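Local coordinates for protein CEL44C (Paenibacillus polymyxa, PDB 2YKK) that hydrolyses the beta-1,4-glucan backbone of xyloglucan as an endo-acting family 44 glycoside hydrolase, and probably also acts on cellulose as an endoglucanase, at residues 446-451 and 512-517; 475-480 and 488-493; 110-115 and 206-211; 114-119 and 136-141. The protein carries 2 engineered substitutions. All blocks are in the same frame, centred on the assembly; numbering follows the deposited sequence. Where two conformers were deposited one is given.

Contact 1 (446-451 and 512-517); sequences ELHLVV and HIVLTT
The His-512 ring stands beside its own carbonyl carbon, with CG trans to the backbone N (chi1 -172°), and Val-450 CG2 points opposite its carbonyl carbon; these two rotations bring the methyl over one face of the imidazole. CG2 lies 4.1 Å from the His-512 ring centroid and 22° off the ring normal, which meets the geometry of a CH-pi contact. Rotation of the ring is further limited by a hydrogen bond from ND1 to Leu-407 O. Farther along the side of the sheet that carries the histidines, Val-514 CG1 touches Glu-446 CG at 3.8 Å. The side that carries the leucines is aliphatic: Leu-515 CD1 lies 4.0 Å from Leu-447 CD2, the two side chains running side by side, and 4.0 Å from Leu-449 CD1, whose side chain slants across it. Val-451 CG1 meets Ile-513 CD1 at 4.1 Å. The backbones form a regular antiparallel pair, their axes at 161°. Leu-447 with Leu-515 and Leu-449 with Ile-513 are hydrogen-bonded pairs, and the bond from Ile-513 N to Leu-449 O is the shortest of the four, at 2.7 Å. Both strands are interior to the mixed sheet of the beta-sandwich domain: 433-439 flanks one and 474-481 the other. The leucine face packs against Phe-464 and Leu-466 of strand 460-467 and against strand 8-22, whereas the histidine face meets Tyr-411.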
loop_
_atom_site.group_PDB
_atom_site.type_symbol
_atom_site.label_atom_id
_atom_site.label_comp_id
_atom_site.label_asym_id
_atom_site.label_seq_id
_atom_site.Cartn_x
_atom_site.Cartn_y
_atom_site.Cartn_z
ATOM N N GLU A 446 1.699 -9.392 27.919
ATOM C CA GLU A 446 1.029 -8.179 27.404
ATOM C C GLU A 446 0.185 -8.564 26.185
ATOM O O GLU A 446 0.634 -9.329 25.341
ATOM C CB GLU A 446 2.089 -7.122 27.072
ATOM C CG GLU A 446 1.565 -5.808 26.559
ATOM C CD GLU A 446 2.683 -4.786 26.259
ATOM O OE1 GLU A 446 3.226 -4.188 27.225
ATOM O OE2 GLU A 446 3.037 -4.573 25.072
ATOM N N LEU A 447 -1.056 -8.094 26.127
ATOM C CA LEU A 447 -1.921 -8.474 25.014
ATOM C C LEU A 447 -2.496 -7.208 24.461
ATOM O O LEU A 447 -2.959 -6.394 25.243
ATOM C CB LEU A 447 -3.036 -9.403 25.502
ATOM C CG LEU A 447 -4.215 -9.695 24.557
ATOM C CD1 LEU A 447 -3.792 -10.407 23.232
ATOM C CD2 LEU A 447 -5.213 -10.579 25.302
ATOM N N HIS A 448 -2.496 -7.054 23.129
ATOM C CA HIS A 448 -3.055 -5.862 22.461
ATOM C C HIS A 448 -4.338 -6.193 21.742
ATOM O O HIS A 448 -4.401 -7.177 20.976
ATOM C CB HIS A 448 -2.046 -5.367 21.432
ATOM C CG HIS A 448 -0.860 -4.703 22.051
ATOM N ND1 HIS A 448 0.221 -5.405 22.561
ATOM C CD2 HIS A 448 -0.644 -3.401 22.332
ATOM C CE1 HIS A 448 1.064 -4.545 23.120
ATOM N NE2 HIS A 448 0.568 -3.326 22.978
ATOM N N LEU A 449 -5.353 -5.343 21.931
ATOM C CA LEU A 449 -6.652 -5.555 21.276
ATOM C C LEU A 449 -7.065 -4.237 20.653
ATOM O O LEU A 449 -7.086 -3.206 21.369
ATOM C CB LEU A 449 -7.730 -5.882 22.304
ATOM C CG LEU A 449 -7.485 -7.073 23.231
ATOM C CD1 LEU A 449 -8.688 -7.257 24.171
ATOM C CD2 LEU A 449 -7.269 -8.362 22.446
ATOM N N VAL A 450 -7.386 -4.239 19.377
ATOM C CA VAL A 450 -7.979 -3.027 18.758
ATOM C C VAL A 450 -9.429 -3.408 18.464
ATOM O O VAL A 450 -9.674 -4.385 17.764
ATOM C CB VAL A 450 -7.207 -2.615 17.501
ATOM C CG1 VAL A 450 -8.074 -1.630 16.648
ATOM C CG2 VAL A 450 -5.868 -1.979 17.901
ATOM N N VAL A 451 -10.380 -2.668 19.019
ATOM C CA VAL A 451 -11.787 -2.974 18.816
ATOM C C VAL A 451 -12.512 -1.693 18.375
ATOM O O VAL A 451 -12.131 -0.576 18.808
ATOM C CB VAL A 451 -12.418 -3.517 20.126
ATOM C CG1 VAL A 451 -12.236 -2.527 21.304
ATOM C CG2 VAL A 451 -13.881 -3.927 19.922
ATOM N N HIS A 512 -7.734 1.002 21.459
ATOM C CA HIS A 512 -6.633 0.064 21.592
ATOM C C HIS A 512 -6.522 -0.221 23.084
ATOM O O HIS A 512 -6.287 0.697 23.870
ATOM C CB HIS A 512 -5.335 0.704 21.072
ATOM C CG HIS A 512 -4.156 -0.223 20.973
ATOM N ND1 HIS A 512 -3.191 -0.055 20.000
ATOM C CD2 HIS A 512 -3.762 -1.292 21.720
ATOM C CE1 HIS A 512 -2.255 -0.994 20.141
ATOM N NE2 HIS A 512 -2.573 -1.746 21.187
ATOM N N ILE A 513 -6.727 -1.486 23.453
ATOM C CA ILE A 513 -6.691 -1.943 24.853
ATOM C C ILE A 513 -5.402 -2.736 25.060
ATOM O O ILE A 513 -5.109 -3.612 24.255
ATOM C CB ILE A 513 -7.904 -2.869 25.156
ATOM C CG1 ILE A 513 -9.215 -2.116 24.848
ATOM C CG2 ILE A 513 -7.819 -3.446 26.616
ATOM C CD1 ILE A 513 -10.503 -2.968 24.989
ATOM N N VAL A 514 -4.634 -2.403 26.095
ATOM C CA VAL A 514 -3.380 -3.110 26.379
ATOM C C VAL A 514 -3.550 -3.759 27.729
ATOM O O VAL A 514 -3.689 -3.048 28.716
ATOM C CB VAL A 514 -2.161 -2.160 26.367
ATOM C CG1 VAL A 514 -0.838 -2.915 26.642
ATOM C CG2 VAL A 514 -2.112 -1.407 24.998
ATOM N N LEU A 515 -3.526 -5.090 27.752
ATOM C CA LEU A 515 -3.753 -5.885 28.993
ATOM C C LEU A 515 -2.419 -6.391 29.497
ATOM O O LEU A 515 -1.532 -6.717 28.709
ATOM C CB LEU A 515 -4.671 -7.060 28.739
ATOM C CG LEU A 515 -6.034 -6.570 28.227
ATOM C CD1 LEU A 515 -6.764 -7.677 27.601
ATOM C CD2 LEU A 515 -6.923 -5.960 29.321
ATOM N N THR A 516 -2.271 -6.454 30.815
ATOM C CA THR A 516 -0.989 -6.874 31.367
ATOM C C THR A 516 -1.272 -7.889 32.482
ATOM O O THR A 516 -2.333 -7.842 33.098
ATOM C CB THR A 516 -0.146 -5.692 31.901
ATOM O OG1 THR A 516 1.052 -6.226 32.503
ATOM C CG2 THR A 516 -0.902 -4.960 33.001
ATOM N N THR A 517 -0.333 -8.818 32.669
ATOM C CA THR A 517 -0.322 -9.747 33.804
ATOM C C THR A 517 0.377 -9.185 35.049
ATOM O O THR A 517 0.394 -9.843 36.115
ATOM C CB THR A 517 0.393 -11.055 33.395
ATOM O OG1 THR A 517 1.713 -10.731 32.953
ATOM C CG2 THR A 517 -0.358 -11.748 32.283
#

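Contact 2 (475-480 and 488-493); sequences GKVWGF and KEAAPI
Trp-478 and Glu-489 project side by side from a non-hydrogen-bonded pair, the indole and carboxylate planes 11° apart in one of two glutamate conformers, hence doubtful. Glu-489 CG comes obliquely to the pyrrole part of the indole, 3.3 Å from Trp-478 NE1. On the other face Val-477 sends its branches to two partners: CG1 lies 3.8 Å from Ala-490 CB, and CG2 meets Ile-493 CD1 at 3.7 Å, the valine and isoleucine crossing at about a right angle. Backbone bonds join Gly-479 with Lys-488 and Gly-475 with Ile-493 in both directions. Between these pairs the register shifts: three steps from Gly-475 to Trp-478 face four from Ile-493 back to Glu-489, so strand 488-493 carries one extra residue, as in a beta bulge. There Ala-490 N still reaches Val-477 O at 2.7 Å, but Val-477 N gives its hydrogen to a water 2.9 Å away, which also lies 2.8 Å from Ala-490 O. The two strands form a beta hairpin in which 487-493 is the outermost strand of the mixed sheet and 474-481 pairs on its far side with 509-516; Phe-501 and Tyr-503 of strand 500-505 cover the valine-isoleucine face, and Tyr-411 meets the Trp-478 ring.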
loop_
_atom_site.group_PDB
_atom_site.type_symbol
_atom_site.label_atom_id
_atom_site.label_comp_id
_atom_site.label_asym_id
_atom_site.label_seq_id
_atom_site.Cartn_x
_atom_site.Cartn_y
_atom_site.Cartn_z
ATOM N N GLY A 475 -5.808 -3.342 32.567
ATOM C CA GLY A 475 -5.639 -2.888 31.181
ATOM C C GLY A 475 -5.674 -1.377 31.110
ATOM O O GLY A 475 -6.261 -0.716 31.985
ATOM N N LYS A 476 -5.015 -0.831 30.090
ATOM C CA LYS A 476 -5.128 0.592 29.793
ATOM C C LYS A 476 -5.788 0.693 28.448
ATOM O O LYS A 476 -5.715 -0.252 27.645
ATOM C CB LYS A 476 -3.755 1.218 29.767
ATOM C CG LYS A 476 -3.220 1.484 31.180
ATOM C CD LYS A 476 -1.828 1.998 31.137
ATOM C CE LYS A 476 -1.396 2.350 32.566
ATOM N NZ LYS A 476 -0.075 3.078 32.544
ATOM N N VAL A 477 -6.438 1.829 28.194
ATOM C CA VAL A 477 -7.262 1.983 26.999
ATOM C C VAL A 477 -6.961 3.349 26.373
ATOM O O VAL A 477 -6.884 4.359 27.095
ATOM C CB VAL A 477 -8.769 1.887 27.350
ATOM C CG1 VAL A 477 -9.641 1.961 26.090
ATOM C CG2 VAL A 477 -9.066 0.574 28.145
ATOM N N TRP A 478 -6.784 3.361 25.049
ATOM C CA TRP A 478 -6.590 4.579 24.274
ATOM C C TRP A 478 -7.555 4.576 23.109
ATOM O O TRP A 478 -7.889 3.515 22.597
ATOM C CB TRP A 478 -5.164 4.676 23.712
ATOM C CG TRP A 478 -4.073 4.925 24.739
ATOM C CD1 TRP A 478 -3.517 6.144 25.085
ATOM C CD2 TRP A 478 -3.410 3.941 25.535
ATOM N NE1 TRP A 478 -2.546 5.957 26.039
ATOM C CE2 TRP A 478 -2.447 4.621 26.327
ATOM C CE3 TRP A 478 -3.504 2.559 25.627
ATOM C CZ2 TRP A 478 -1.603 3.961 27.233
ATOM C CZ3 TRP A 478 -2.646 1.876 26.556
ATOM C CH2 TRP A 478 -1.706 2.575 27.322
ATOM N N GLY A 479 -8.066 5.737 22.713
ATOM C CA GLY A 479 -9.079 5.722 21.669
ATOM C C GLY A 479 -9.235 7.016 20.897
ATOM O O GLY A 479 -8.663 8.049 21.276
ATOM N N PHE A 480 -9.946 6.932 19.767
ATOM C CA PHE A 480 -10.447 8.146 19.107
ATOM C C PHE A 480 -11.911 7.936 18.737
ATOM O O PHE A 480 -12.420 6.800 18.764
ATOM C CB PHE A 480 -9.614 8.546 17.879
ATOM C CG PHE A 480 -9.681 7.558 16.729
ATOM C CD1 PHE A 480 -10.747 7.582 15.832
ATOM C CD2 PHE A 480 -8.668 6.606 16.559
ATOM C CE1 PHE A 480 -10.794 6.686 14.718
ATOM C CE2 PHE A 480 -8.697 5.714 15.470
ATOM C CZ PHE A 480 -9.760 5.759 14.558
ATOM N N LYS A 488 -6.832 9.672 22.716
ATOM C CA LYS A 488 -6.924 10.091 24.114
ATOM C C LYS A 488 -6.929 8.863 25.023
ATOM O O LYS A 488 -7.525 7.859 24.663
ATOM C CB LYS A 488 -8.198 10.880 24.330
ATOM C CG LYS A 488 -8.112 12.281 23.690
ATOM C CD LYS A 488 -9.502 12.913 23.519
ATOM C CE LYS A 488 -9.975 13.642 24.734
ATOM N NZ LYS A 488 -9.899 15.197 24.558
ATOM N N GLU A 489 -6.244 8.941 26.172
ATOM C CA GLU A 489 -6.353 7.897 27.207
ATOM C C GLU A 489 -7.785 7.798 27.693
ATOM O O GLU A 489 -8.392 8.830 28.040
ATOM C CB GLU A 489 -5.452 8.227 28.397
ATOM C CG GLU A 489 -3.985 8.218 28.046
ATOM C CD GLU A 489 -3.050 8.157 29.258
ATOM O OE1 GLU A 489 -2.896 7.057 29.850
ATOM O OE2 GLU A 489 -2.440 9.205 29.583
ATOM N N ALA A 490 -8.330 6.589 27.736
ATOM C CA ALA A 490 -9.705 6.349 28.218
ATOM C C ALA A 490 -9.656 5.717 29.620
ATOM O O ALA A 490 -8.561 5.422 30.136
ATOM C CB ALA A 490 -10.407 5.458 27.234
ATOM N N ALA A 491 -10.820 5.557 30.282
ATOM C CA ALA A 491 -10.800 4.924 31.617
ATOM C C ALA A 491 -10.156 3.524 31.596
ATOM O O ALA A 491 -10.446 2.713 30.734
ATOM C CB ALA A 491 -12.240 4.836 32.208
ATOM N N PRO A 492 -9.272 3.245 32.565
ATOM C CA PRO A 492 -8.565 1.961 32.608
ATOM C C PRO A 492 -9.500 0.792 32.977
ATOM O O PRO A 492 -10.626 0.995 33.419
ATOM C CB PRO A 492 -7.500 2.183 33.686
ATOM C CG PRO A 492 -8.122 3.209 34.623
ATOM C CD PRO A 492 -8.841 4.147 33.648
ATOM N N ILE A 493 -9.022 -0.423 32.760
ATOM C CA ILE A 493 -9.722 -1.632 33.133
ATOM C C ILE A 493 -9.008 -2.070 34.418
ATOM O O ILE A 493 -7.830 -2.413 34.421
ATOM C CB ILE A 493 -9.569 -2.683 32.015
ATOM C CG1 ILE A 493 -10.347 -2.223 30.776
ATOM C CG2 ILE A 493 -10.111 -4.045 32.453
ATOM C CD1 ILE A 493 -9.818 -2.778 29.502
HETATM O O HOH W 1 -0.824 5.315 30.721
HETATM O O HOH W 2 -6.436 3.661 30.444
HETATM O O HOH W 3 -4.450 5.114 28.714
#

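Contact 3 (110-115 and 206-211); sequences LPMAGY and KELVDR
Helix segment 206-211 reaches Met-112 of the loop through Leu-208 and Arg-211, with Glu-207 steering the arginine. In sequence order, Glu-207 comes first: its OE2 accepts from Arg-211 NE at 2.8 Å through the anti lone pair, with the carboxylate oxygen 16° out of the guanidinium plane. It is a salt bridge one helical turn long. The same OE2 is also bonded to His-199 NE2, and OE1 to Gly-204 N, so both carboxylate oxygens have partners. Next, Leu-208 offers CD1 to Met-112 CE at 3.7 Å, the two side chains crossing at about a right angle. The methionine arrives there with its terminal methyl nearly eclipsed (chi3 -15°), a bend that probably costs some strain. The helix belongs to the beta/alpha barrel of the family 44 catalytic domain: segment 110-115 runs from the C-terminal end of barrel strand 105-110 through a loop to strand 115-117, and helix 205-222 follows the next barrel strand, 181-184. Last comes Arg-211, extended from CG to NE. Its NH1 reaches Met-112 O at 3.0 Å, but with an N-H...O angle of 122° the bond is weak. Ala-113 O lies over one face of the guanidinium, 3.9 Å from NH1. Nearer the helix backbone, Met-112 SD packs 4.0 Å from Arg-211 CB and 3.6 Å from Arg-211 O. The loop is also held by Asp-185 OD2, which accepts from Met-112 N.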
loop_
_atom_site.group_PDB
_atom_site.type_symbol
_atom_site.label_atom_id
_atom_site.label_comp_id
_atom_site.label_asym_id
_atom_site.label_seq_id
_atom_site.Cartn_x
_atom_site.Cartn_y
_atom_site.Cartn_z
ATOM N N LEU A 110 10.769 2.554 -10.898
ATOM C CA LEU A 110 11.690 2.662 -12.024
ATOM C C LEU A 110 10.792 2.782 -13.280
ATOM O O LEU A 110 9.644 2.324 -13.269
ATOM C CB LEU A 110 12.554 1.409 -12.124
ATOM C CG LEU A 110 13.423 1.160 -10.881
ATOM C CD1 LEU A 110 14.207 -0.136 -11.110
ATOM C CD2 LEU A 110 14.376 2.341 -10.654
ATOM N N PRO A 111 11.302 3.401 -14.358
ATOM C CA PRO A 111 10.437 3.680 -15.513
ATOM C C PRO A 111 10.420 2.492 -16.514
ATOM O O PRO A 111 11.482 1.885 -16.773
ATOM C CB PRO A 111 11.127 4.914 -16.166
ATOM C CG PRO A 111 12.612 4.713 -15.828
ATOM C CD PRO A 111 12.627 4.067 -14.439
ATOM N N MET A 112 9.251 2.180 -17.078
ATOM C CA MET A 112 9.125 1.158 -18.122
ATOM C C MET A 112 8.329 1.611 -19.327
ATOM O O MET A 112 8.342 0.924 -20.349
ATOM C CB MET A 112 8.376 -0.095 -17.577
ATOM C CG MET A 112 9.259 -1.138 -17.165
ATOM S SD MET A 112 8.510 -2.749 -16.814
ATOM C CE MET A 112 6.787 -2.437 -16.679
ATOM N N ALA A 113 7.656 2.742 -19.279
ATOM C CA ALA A 113 6.691 3.070 -20.379
ATOM C C ALA A 113 7.448 3.524 -21.620
ATOM O O ALA A 113 6.910 3.461 -22.735
ATOM C CB ALA A 113 5.722 4.148 -19.950
ATOM N N GLY A 114 8.699 3.925 -21.431
ATOM C CA GLY A 114 9.649 4.007 -22.541
ATOM C C GLY A 114 10.446 5.311 -22.628
ATOM O O GLY A 114 11.493 5.345 -23.287
ATOM N N TYR A 115 9.908 6.372 -22.030
ATOM C CA TYR A 115 10.538 7.692 -22.065
ATOM C C TYR A 115 10.390 8.434 -20.752
ATOM O O TYR A 115 9.465 8.161 -19.967
ATOM C CB TYR A 115 9.900 8.600 -23.150
ATOM C CG TYR A 115 10.001 7.990 -24.551
ATOM C CD1 TYR A 115 9.016 7.093 -24.992
ATOM C CD2 TYR A 115 11.045 8.327 -25.398
ATOM C CE1 TYR A 115 9.112 6.527 -26.278
ATOM C CE2 TYR A 115 11.125 7.775 -26.700
ATOM C CZ TYR A 115 10.152 6.883 -27.100
ATOM O OH TYR A 115 10.168 6.309 -28.383
ATOM N N LYS A 206 1.518 -9.422 -23.408
ATOM C CA LYS A 206 2.849 -9.946 -23.659
ATOM C C LYS A 206 3.859 -8.800 -23.639
ATOM O O LYS A 206 4.966 -8.958 -23.103
ATOM C CB LYS A 206 2.894 -10.770 -24.963
ATOM C CG LYS A 206 4.210 -11.513 -25.204
ATOM C CD LYS A 206 4.451 -11.735 -26.705
ATOM C CE LYS A 206 5.855 -12.394 -27.004
ATOM N NZ LYS A 206 7.026 -11.493 -26.930
ATOM N N GLU A 207 3.480 -7.647 -24.170
ATOM C CA GLU A 207 4.362 -6.461 -24.094
ATOM C C GLU A 207 4.761 -6.206 -22.639
ATOM O O GLU A 207 5.952 -5.924 -22.343
ATOM C CB GLU A 207 3.629 -5.212 -24.597
ATOM C CG GLU A 207 4.484 -3.977 -24.456
ATOM C CD GLU A 207 3.721 -2.678 -24.730
ATOM O OE1 GLU A 207 2.547 -2.731 -25.146
ATOM O OE2 GLU A 207 4.351 -1.627 -24.508
ATOM N N LEU A 208 3.760 -6.232 -21.746
ATOM C CA LEU A 208 4.042 -5.884 -20.334
ATOM C C LEU A 208 5.029 -6.889 -19.775
ATOM O O LEU A 208 5.997 -6.508 -19.109
ATOM C CB LEU A 208 2.759 -5.816 -19.513
ATOM C CG LEU A 208 2.977 -5.473 -18.032
ATOM C CD1 LEU A 208 3.753 -4.144 -17.869
ATOM C CD2 LEU A 208 1.598 -5.399 -17.357
ATOM N N VAL A 209 4.773 -8.175 -19.999
ATOM C CA VAL A 209 5.727 -9.178 -19.481
ATOM C C VAL A 209 7.146 -8.936 -20.036
ATOM O O VAL A 209 8.130 -8.993 -19.284
ATOM C CB VAL A 209 5.250 -10.601 -19.791
ATOM C CG1 VAL A 209 6.413 -11.669 -19.567
ATOM C CG2 VAL A 209 4.020 -10.906 -18.920
ATOM N N ASP A 210 7.267 -8.726 -21.353
ATOM C CA ASP A 210 8.591 -8.567 -21.936
ATOM C C ASP A 210 9.337 -7.339 -21.377
ATOM O O ASP A 210 10.557 -7.406 -21.082
ATOM C CB ASP A 210 8.510 -8.435 -23.469
ATOM C CG ASP A 210 8.077 -9.724 -24.157
ATOM O OD1 ASP A 210 8.188 -10.799 -23.554
ATOM O OD2 ASP A 210 7.618 -9.631 -25.346
ATOM N N ARG A 211 8.612 -6.232 -21.202
ATOM C CA ARG A 211 9.232 -5.029 -20.646
ATOM C C ARG A 211 9.694 -5.302 -19.212
ATOM O O ARG A 211 10.703 -4.779 -18.783
ATOM C CB ARG A 211 8.213 -3.872 -20.623
ATOM C CG ARG A 211 8.075 -3.146 -22.001
ATOM C CD ARG A 211 7.052 -1.976 -21.928
ATOM N NE ARG A 211 6.793 -1.418 -23.255
ATOM C CZ ARG A 211 7.554 -0.497 -23.850
ATOM N NH1 ARG A 211 8.628 -0.001 -23.222
ATOM N NH2 ARG A 211 7.247 -0.077 -25.071
#

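Contact 4 (114-119 and 136-141); sequences GYVAKD and NQVVNA
Lys-118 and Asn-136 meet through a single directed bond: Lys-118 NZ donates to Asn-136 OD1 at 2.8 Å, in the plane of the amide and on a lone pair of the oxygen, with the two side chains crossing at about a right angle. The lysine gets there by bending at its last torsion (chi4 74°), and its methylenes run close to the amide, CD lying 3.3 Å from OD1. A water 2.8 Å from NZ accepts a second hydrogen of the ammonium group and only a weak one from Asn-136 ND2. Val-116 CG1 touches Val-138 CG2 at 3.7 Å, again nearly at right angles. On the side of the sheet away from Val-116 and Asn-136, the Tyr-115 ring turns its edge to Asn-136 O, while Gln-137 CG approaches the ring obliquely, 3.5 Å from CE2. These side chains hang on a short antiparallel pairing, strand 115-117 against 135-139, in a small three-stranded sheet outside the barrel. Val-116 and Asn-136 form its hydrogen-bonded pair. Beyond it, Val-138 N points almost straight at Gly-114 O (2.9 Å, 177°), although it sits well above that carbonyl's plane. Gly-114 has a positive phi of 132°, a conformation that calls for glycine at the turn into the strand. Farther out, strand 156-158 pairs in parallel with 135-139 and supplies Tyr-156 to the calcium site, to which Glu-56, Asp-151 and Asp-154 also belong. The Asn-136 side chain lies about 5 Å from the calcium ion and touches Asn-54, whose ND2 bonds to Ala-117 O.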
loop_
_atom_site.group_PDB
_atom_site.type_symbol
_atom_site.label_atom_id
_atom_site.label_comp_id
_atom_site.label_asym_id
_atom_site.label_seq_id
_atom_site.Cartn_x
_atom_site.Cartn_y
_atom_site.Cartn_z
ATOM N N GLY A 114 8.699 3.925 -21.431
ATOM C CA GLY A 114 9.649 4.007 -22.541
ATOM C C GLY A 114 10.446 5.311 -22.628
ATOM O O GLY A 114 11.493 5.345 -23.287
ATOM N N TYR A 115 9.908 6.372 -22.030
ATOM C CA TYR A 115 10.538 7.692 -22.065
ATOM C C TYR A 115 10.390 8.434 -20.752
ATOM O O TYR A 115 9.465 8.161 -19.967
ATOM C CB TYR A 115 9.900 8.600 -23.150
ATOM C CG TYR A 115 10.001 7.990 -24.551
ATOM C CD1 TYR A 115 9.016 7.093 -24.992
ATOM C CD2 TYR A 115 11.045 8.327 -25.398
ATOM C CE1 TYR A 115 9.112 6.527 -26.278
ATOM C CE2 TYR A 115 11.125 7.775 -26.700
ATOM C CZ TYR A 115 10.152 6.883 -27.100
ATOM O OH TYR A 115 10.168 6.309 -28.383
ATOM N N VAL A 116 11.262 9.416 -20.546
ATOM C CA VAL A 116 11.180 10.238 -19.357
ATOM C C VAL A 116 11.361 11.699 -19.748
ATOM O O VAL A 116 11.890 12.012 -20.805
ATOM C CB VAL A 116 12.216 9.815 -18.239
ATOM C CG1 VAL A 116 11.940 8.375 -17.751
ATOM C CG2 VAL A 116 13.658 9.944 -18.807
ATOM N N ALA A 117 10.901 12.604 -18.877
ATOM C CA ALA A 117 10.948 14.039 -19.173
ATOM C C ALA A 117 12.352 14.575 -19.414
ATOM O O ALA A 117 13.238 14.485 -18.526
ATOM C CB ALA A 117 10.258 14.850 -18.009
ATOM N N LYS A 118 12.544 15.242 -20.555
ATOM C CA LYS A 118 13.856 15.823 -20.874
ATOM C C LYS A 118 14.034 17.201 -20.213
ATOM O O LYS A 118 15.166 17.676 -20.070
ATOM C CB LYS A 118 13.978 15.934 -22.411
ATOM C CG LYS A 118 15.420 16.300 -22.921
ATOM C CD LYS A 118 15.544 15.966 -24.444
ATOM C CE LYS A 118 16.961 16.295 -24.917
ATOM N NZ LYS A 118 18.018 15.291 -24.450
ATOM N N ASP A 119 12.937 17.863 -19.857
ATOM C CA ASP A 119 12.991 19.241 -19.349
ATOM C C ASP A 119 11.873 19.512 -18.355
ATOM O O ASP A 119 11.102 18.598 -18.027
ATOM C CB ASP A 119 12.849 20.200 -20.538
ATOM C CG ASP A 119 11.534 19.994 -21.286
ATOM O OD1 ASP A 119 10.454 20.015 -20.670
ATOM O OD2 ASP A 119 11.591 19.818 -22.522
ATOM N N ASN A 136 13.470 12.053 -23.145
ATOM C CA ASN A 136 14.639 11.141 -23.302
ATOM C C ASN A 136 14.150 9.695 -23.342
ATOM O O ASN A 136 13.127 9.387 -22.717
ATOM C CB ASN A 136 15.612 11.316 -22.146
ATOM C CG ASN A 136 16.417 12.589 -22.237
ATOM O OD1 ASN A 136 16.714 13.075 -23.312
ATOM N ND2 ASN A 136 16.739 13.156 -21.093
ATOM N N GLN A 137 14.850 8.815 -24.065
ATOM C CA GLN A 137 14.458 7.399 -24.152
ATOM C C GLN A 137 15.041 6.646 -22.978
ATOM O O GLN A 137 16.184 6.916 -22.589
ATOM C CB GLN A 137 15.054 6.762 -25.407
ATOM C CG GLN A 137 14.575 7.287 -26.681
ATOM C CD GLN A 137 15.484 6.755 -27.754
ATOM O OE1 GLN A 137 15.578 5.550 -27.950
ATOM N NE2 GLN A 137 16.238 7.626 -28.342
ATOM N N VAL A 138 14.286 5.695 -22.432
ATOM C CA VAL A 138 14.796 4.816 -21.364
ATOM C C VAL A 138 15.518 3.582 -21.955
ATOM O O VAL A 138 15.015 2.938 -22.913
ATOM C CB VAL A 138 13.625 4.309 -20.484
ATOM C CG1 VAL A 138 14.111 3.264 -19.441
ATOM C CG2 VAL A 138 12.913 5.496 -19.797
ATOM N N VAL A 139 16.706 3.291 -21.428
ATOM C CA VAL A 139 17.438 2.065 -21.803
ATOM C C VAL A 139 17.691 1.329 -20.490
ATOM O O VAL A 139 18.175 1.944 -19.519
ATOM C CB VAL A 139 18.759 2.388 -22.527
ATOM C CG1 VAL A 139 19.627 1.125 -22.771
ATOM C CG2 VAL A 139 18.446 3.135 -23.857
ATOM N N ASN A 140 17.364 0.038 -20.460
ATOM C CA ASN A 140 17.482 -0.681 -19.193
ATOM C C ASN A 140 18.918 -0.931 -18.785
ATOM O O ASN A 140 19.241 -0.779 -17.606
ATOM C CB ASN A 140 16.726 -2.005 -19.281
ATOM C CG ASN A 140 15.266 -1.781 -19.272
ATOM O OD1 ASN A 140 14.808 -0.771 -18.730
ATOM N ND2 ASN A 140 14.511 -2.671 -19.892
ATOM N N ALA A 141 19.760 -1.334 -19.741
ATOM C CA ALA A 141 21.166 -1.710 -19.423
ATOM C C ALA A 141 22.119 -0.872 -20.270
ATOM O O ALA A 141 22.101 -0.970 -21.509
ATOM C CB ALA A 141 21.391 -3.220 -19.676
HETATM O O HOH W 4 18.918 15.756 -21.837
#

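From the N terminus, contacts 3 and 4 open first and share Gly-114 and Tyr-115. Contact 4 closes the shorter loop, returning at 136-141 and tying the small sheet near the calcium ion; contact 3 closes later, at 206-211, and joins the same loop to a barrel helix. Their centres lie 12 Å apart, and Pro-111 CB packs on Val-116 CG1 at 3.9 Å. Both close before contact 1 opens at 446-451. Contact 2, the hairpin 475-480 with 488-493, nests inside the loop that contact 1 closes at 512-517. Strands 474-481 and 509-516 are neighbours, joining these two contacts in the sandwich domain, with centres 47 to 53 Å from those of contacts 3 and 4.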